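Local coordinates for protein cryptic loci regulator 2 (Schizosaccharomyces pombe 972h-, PDB 5IKJ) that is required for transcriptional silencing by the SHREC repressor complex, acting upstream of histone deacetylases and helping to position nucleosomes at heterochromatic loci, at residues S73-P76 with I77-Q80; R226-H229 with E230-D234. One frame throughout, in Å; residues are numbered along the deposited sequence.

Contact 1 (S73-P76 with I77-Q80); sequences STQP and ILNQ
T74 O turns toward I77 N and L78 N as the chain enters helix 75-82. These are the N-cap and first turn of an alpha-helix. The bond from I77 N is 3.0 Å to T74 O, with the donor well above the carbonyl plane. The one from L78 N to T74 O is weak. The i to i+4 pattern then continues: N79 N bonds to Q75 O and Q80 N to P76 O, the latter nearly straight at the hydrogen (172°).

T74 holds the N-cap position, but its side chain makes no capping bond; OG1 goes instead to W238 NE1. S73 OG takes a weak bond from Q75 N. P76 follows in the first turn, where a missing N-H costs the helix no bond of its own. Its bond from CA to CB points away from residues 77-80. I77 sets its CB against T74 O, and its side chain packs on L266 and A545.

Q75 and L78 lie side by side and point the same way, Q75 OE1 4.2 Å from L78 CD2. The Q75 chain bends at chi2 (-52°), and its NE2 bonds T237 OG1.

N79 folds back over the turn. Its CG stands beside the backbone N (chi1 -70°), which brings CG to 3.2 Å from Q75 O. ND2 is near the same oxygen, but the angle is too poor for a bond. Cutting N79 back to an alanine would remove the amide, and would probably uncover Q75 O and lose the packing on I360.

Q80 stays beside the next carbonyl, with its CB 3.5 Å and its CG 3.6 Å from P76 O.

Contact 2 (R226-H229 with E230-D234); sequences RMFH and ECKDD
From R226 to D233 the backbone is regular alpha-helix: R226, M227, F228 and H229 each accept at O from the N of E230, C231, K232 and D233 in turn, at 2.8 to 2.9 Å.

Side-chain contact across this part of the helix is slight. F228 and K232 run side by side, with K232 CD 4.2 Å from F228 CE2, oblique to the ring. The lysine is extended up to CE and then bends (chi4 67°). Its NZ bonds the backbone of the chain of another protein, and its charge lies against Y236 in a cation-pi contact. F228 also meets H229: F228 CD2 stands 3.7 Å over the centre of the imidazole. The H229 NE2 bonds G69 O, which helps to fix the ring.

D233 folds its carboxylate back along the helix, CG lying beside the backbone N (chi1 -66°). This puts D233 OD2 3.1 Å from H229 O. Both are acceptors, so nothing bonds them directly, but D233 OD1 is held by T237 OG1. C231 places its CB 3.3 Å from F228 O. E230 is extended beyond CG; its OE2 forms a salt bridge with K388, and OE1 bonds the backbone of that other chain.

This part of the helix is buried near the middle of the chain. M227 and C231 pack on Y380 of strand 377-384 and W390 of strand 387-390. R226 and E230, with F228, C231 and K232, meet the other chain, and K232 and D233 rest against helix 75-82.

Contact 1 is the start of helix 75-82 and contact 2 is about two and a half turns of helix 214-237. Their centres are about 13 Å apart, but their near ends touch. T74 OG1 lies 3.2 Å from D233 OD1 in a weak hydrogen bond. S73 OG is 3.3 Å from H229 CE1, and Q75 NE2 is 3.4 Å from K232 CE. The N-terminal end of the short helix therefore rests on one flank of the long one. T237, at the end of the long helix, is a partner shared by the two contacts. Neither contact supplies a zinc ligand; the ion is held by H189, C204, C206 and C209.

Contact 1 (S73-P76 with I77-Q80)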
# COMPACT_ATOMS: atom_id res chain seq x y z
N SER A 73 -0.94 -7.89 -0.67
CA SER A 73 -0.75 -7.87 -2.12
C SER A 73 -1.94 -8.50 -2.83
O SER A 73 -2.41 -9.57 -2.44
CB SER A 73 0.53 -8.60 -2.51
OG SER A 73 0.75 -8.52 -3.90
N THR A 74 -2.42 -7.83 -3.88
CA THR A 74 -3.41 -8.40 -4.78
C THR A 74 -2.85 -8.56 -6.19
O THR A 74 -3.62 -8.80 -7.13
CB THR A 74 -4.67 -7.53 -4.82
OG1 THR A 74 -4.38 -6.27 -5.45
CG2 THR A 74 -5.19 -7.27 -3.41
N GLN A 75 -1.53 -8.44 -6.36
CA GLN A 75 -0.94 -8.57 -7.69
C GLN A 75 -1.18 -9.93 -8.31
O GLN A 75 -1.39 -9.99 -9.54
CB GLN A 75 0.56 -8.27 -7.62
CG GLN A 75 0.89 -6.85 -7.16
CD GLN A 75 0.15 -5.80 -7.96
OE1 GLN A 75 0.14 -5.82 -9.19
NE2 GLN A 75 -0.49 -4.87 -7.25
N PRO A 76 -1.16 -11.05 -7.57
CA PRO A 76 -1.52 -12.33 -8.20
C PRO A 76 -2.91 -12.32 -8.81
O PRO A 76 -3.14 -13.03 -9.80
CB PRO A 76 -1.41 -13.32 -7.03
CG PRO A 76 -0.45 -12.70 -6.09
CD PRO A 76 -0.70 -11.22 -6.18
N ILE A 77 -3.84 -11.54 -8.26
CA ILE A 77 -5.18 -11.47 -8.83
C ILE A 77 -5.14 -10.75 -10.17
O ILE A 77 -5.80 -11.18 -11.14
CB ILE A 77 -6.15 -10.79 -7.85
CG1 ILE A 77 -6.23 -11.61 -6.55
CG2 ILE A 77 -7.53 -10.64 -8.47
CD1 ILE A 77 -7.10 -10.99 -5.47
N LEU A 78 -4.39 -9.66 -10.27
CA LEU A 78 -4.26 -8.97 -11.55
C LEU A 78 -3.50 -9.82 -12.55
O LEU A 78 -3.83 -9.82 -13.75
CB LEU A 78 -3.56 -7.62 -11.36
CG LEU A 78 -3.41 -6.78 -12.63
CD1 LEU A 78 -4.77 -6.38 -13.19
CD2 LEU A 78 -2.55 -5.55 -12.39
N ASN A 79 -2.48 -10.55 -12.10
CA ASN A 79 -1.71 -11.40 -13.00
C ASN A 79 -2.58 -12.50 -13.59
O ASN A 79 -2.68 -12.64 -14.82
CB ASN A 79 -0.51 -11.99 -12.26
CG ASN A 79 0.54 -10.96 -11.93
OD1 ASN A 79 0.57 -9.87 -12.52
ND2 ASN A 79 1.43 -11.29 -11.00
N GLN A 80 -3.22 -13.30 -12.73
CA GLN A 80 -4.09 -14.36 -13.23
C GLN A 80 -5.21 -13.81 -14.10
O GLN A 80 -5.77 -14.56 -14.91
CB GLN A 80 -4.67 -15.17 -12.06
CG GLN A 80 -5.91 -14.57 -11.41
CD GLN A 80 -6.39 -15.39 -10.22
OE1 GLN A 80 -5.98 -16.53 -10.04
NE2 GLN A 80 -7.26 -14.80 -9.41

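Contact 2 (R226-H229 with E230-D234)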
# COMPACT_ATOMS: atom_id res chain seq x y z
N ARG A 226 1.02 -3.54 4.01
CA ARG A 226 -0.35 -3.39 3.56
C ARG A 226 -0.59 -1.98 3.03
O ARG A 226 -1.31 -1.80 2.07
CB ARG A 226 -1.33 -3.74 4.67
CG ARG A 226 -1.36 -5.22 5.00
CD ARG A 226 -2.58 -5.62 5.80
NE ARG A 226 -2.69 -4.89 7.05
CZ ARG A 226 -3.57 -3.93 7.27
NH1 ARG A 226 -3.59 -3.31 8.43
NH2 ARG A 226 -4.43 -3.59 6.33
N MET A 227 0.02 -0.98 3.65
CA MET A 227 -0.15 0.38 3.18
C MET A 227 0.39 0.51 1.77
O MET A 227 -0.24 1.12 0.92
CB MET A 227 0.54 1.38 4.08
CG MET A 227 0.36 2.81 3.62
SD MET A 227 1.01 3.99 4.79
CE MET A 227 2.71 3.47 4.86
N PHE A 228 1.56 -0.05 1.52
CA PHE A 228 2.14 -0.01 0.19
C PHE A 228 1.18 -0.57 -0.85
O PHE A 228 0.97 0.03 -1.91
CB PHE A 228 3.46 -0.78 0.16
CG PHE A 228 3.97 -1.07 -1.22
CD1 PHE A 228 4.69 -0.11 -1.92
CD2 PHE A 228 3.73 -2.29 -1.82
CE1 PHE A 228 5.16 -0.37 -3.19
CE2 PHE A 228 4.20 -2.56 -3.10
CZ PHE A 228 4.91 -1.59 -3.78
N HIS A 229 0.59 -1.73 -0.55
CA HIS A 229 -0.31 -2.37 -1.51
C HIS A 229 -1.65 -1.65 -1.59
O HIS A 229 -2.29 -1.66 -2.65
CB HIS A 229 -0.49 -3.84 -1.15
CG HIS A 229 0.68 -4.69 -1.52
ND1 HIS A 229 1.01 -4.96 -2.83
CD2 HIS A 229 1.61 -5.32 -0.76
CE1 HIS A 229 2.09 -5.73 -2.87
NE2 HIS A 229 2.47 -5.96 -1.62
N GLU A 230 -2.10 -1.03 -0.50
CA GLU A 230 -3.27 -0.16 -0.59
C GLU A 230 -2.99 1.02 -1.51
O GLU A 230 -3.84 1.42 -2.31
CB GLU A 230 -3.67 0.33 0.80
CG GLU A 230 -4.98 1.10 0.84
CD GLU A 230 -5.28 1.67 2.21
OE1 GLU A 230 -4.70 1.17 3.20
OE2 GLU A 230 -6.11 2.60 2.30
N CYS A 231 -1.78 1.59 -1.40
CA CYS A 231 -1.38 2.67 -2.29
C CYS A 231 -1.33 2.19 -3.74
O CYS A 231 -1.91 2.81 -4.64
CB CYS A 231 -0.02 3.20 -1.85
SG CYS A 231 0.58 4.60 -2.79
N LYS A 232 -0.62 1.08 -3.98
CA LYS A 232 -0.50 0.55 -5.33
C LYS A 232 -1.87 0.26 -5.93
O LYS A 232 -2.11 0.55 -7.11
CB LYS A 232 0.36 -0.72 -5.30
CG LYS A 232 0.85 -1.18 -6.66
CD LYS A 232 1.79 -2.36 -6.52
CE LYS A 232 2.21 -2.93 -7.87
NZ LYS A 232 3.06 -1.99 -8.65
N ASP A 233 -2.79 -0.29 -5.14
CA ASP A 233 -4.11 -0.60 -5.66
C ASP A 233 -4.90 0.66 -5.97
O ASP A 233 -5.62 0.72 -6.97
CB ASP A 233 -4.87 -1.49 -4.67
CG ASP A 233 -4.25 -2.86 -4.52
OD1 ASP A 233 -3.42 -3.24 -5.37
OD2 ASP A 233 -4.60 -3.57 -3.55
N ASP A 234 -4.77 1.69 -5.13
CA ASP A 234 -5.51 2.93 -5.34
C ASP A 234 -4.97 3.76 -6.50
O ASP A 234 -5.66 4.67 -6.97
CB ASP A 234 -5.50 3.77 -4.06
CG ASP A 234 -6.50 3.27 -3.03
OD1 ASP A 234 -7.08 2.18 -3.23
OD2 ASP A 234 -6.69 3.96 -2.01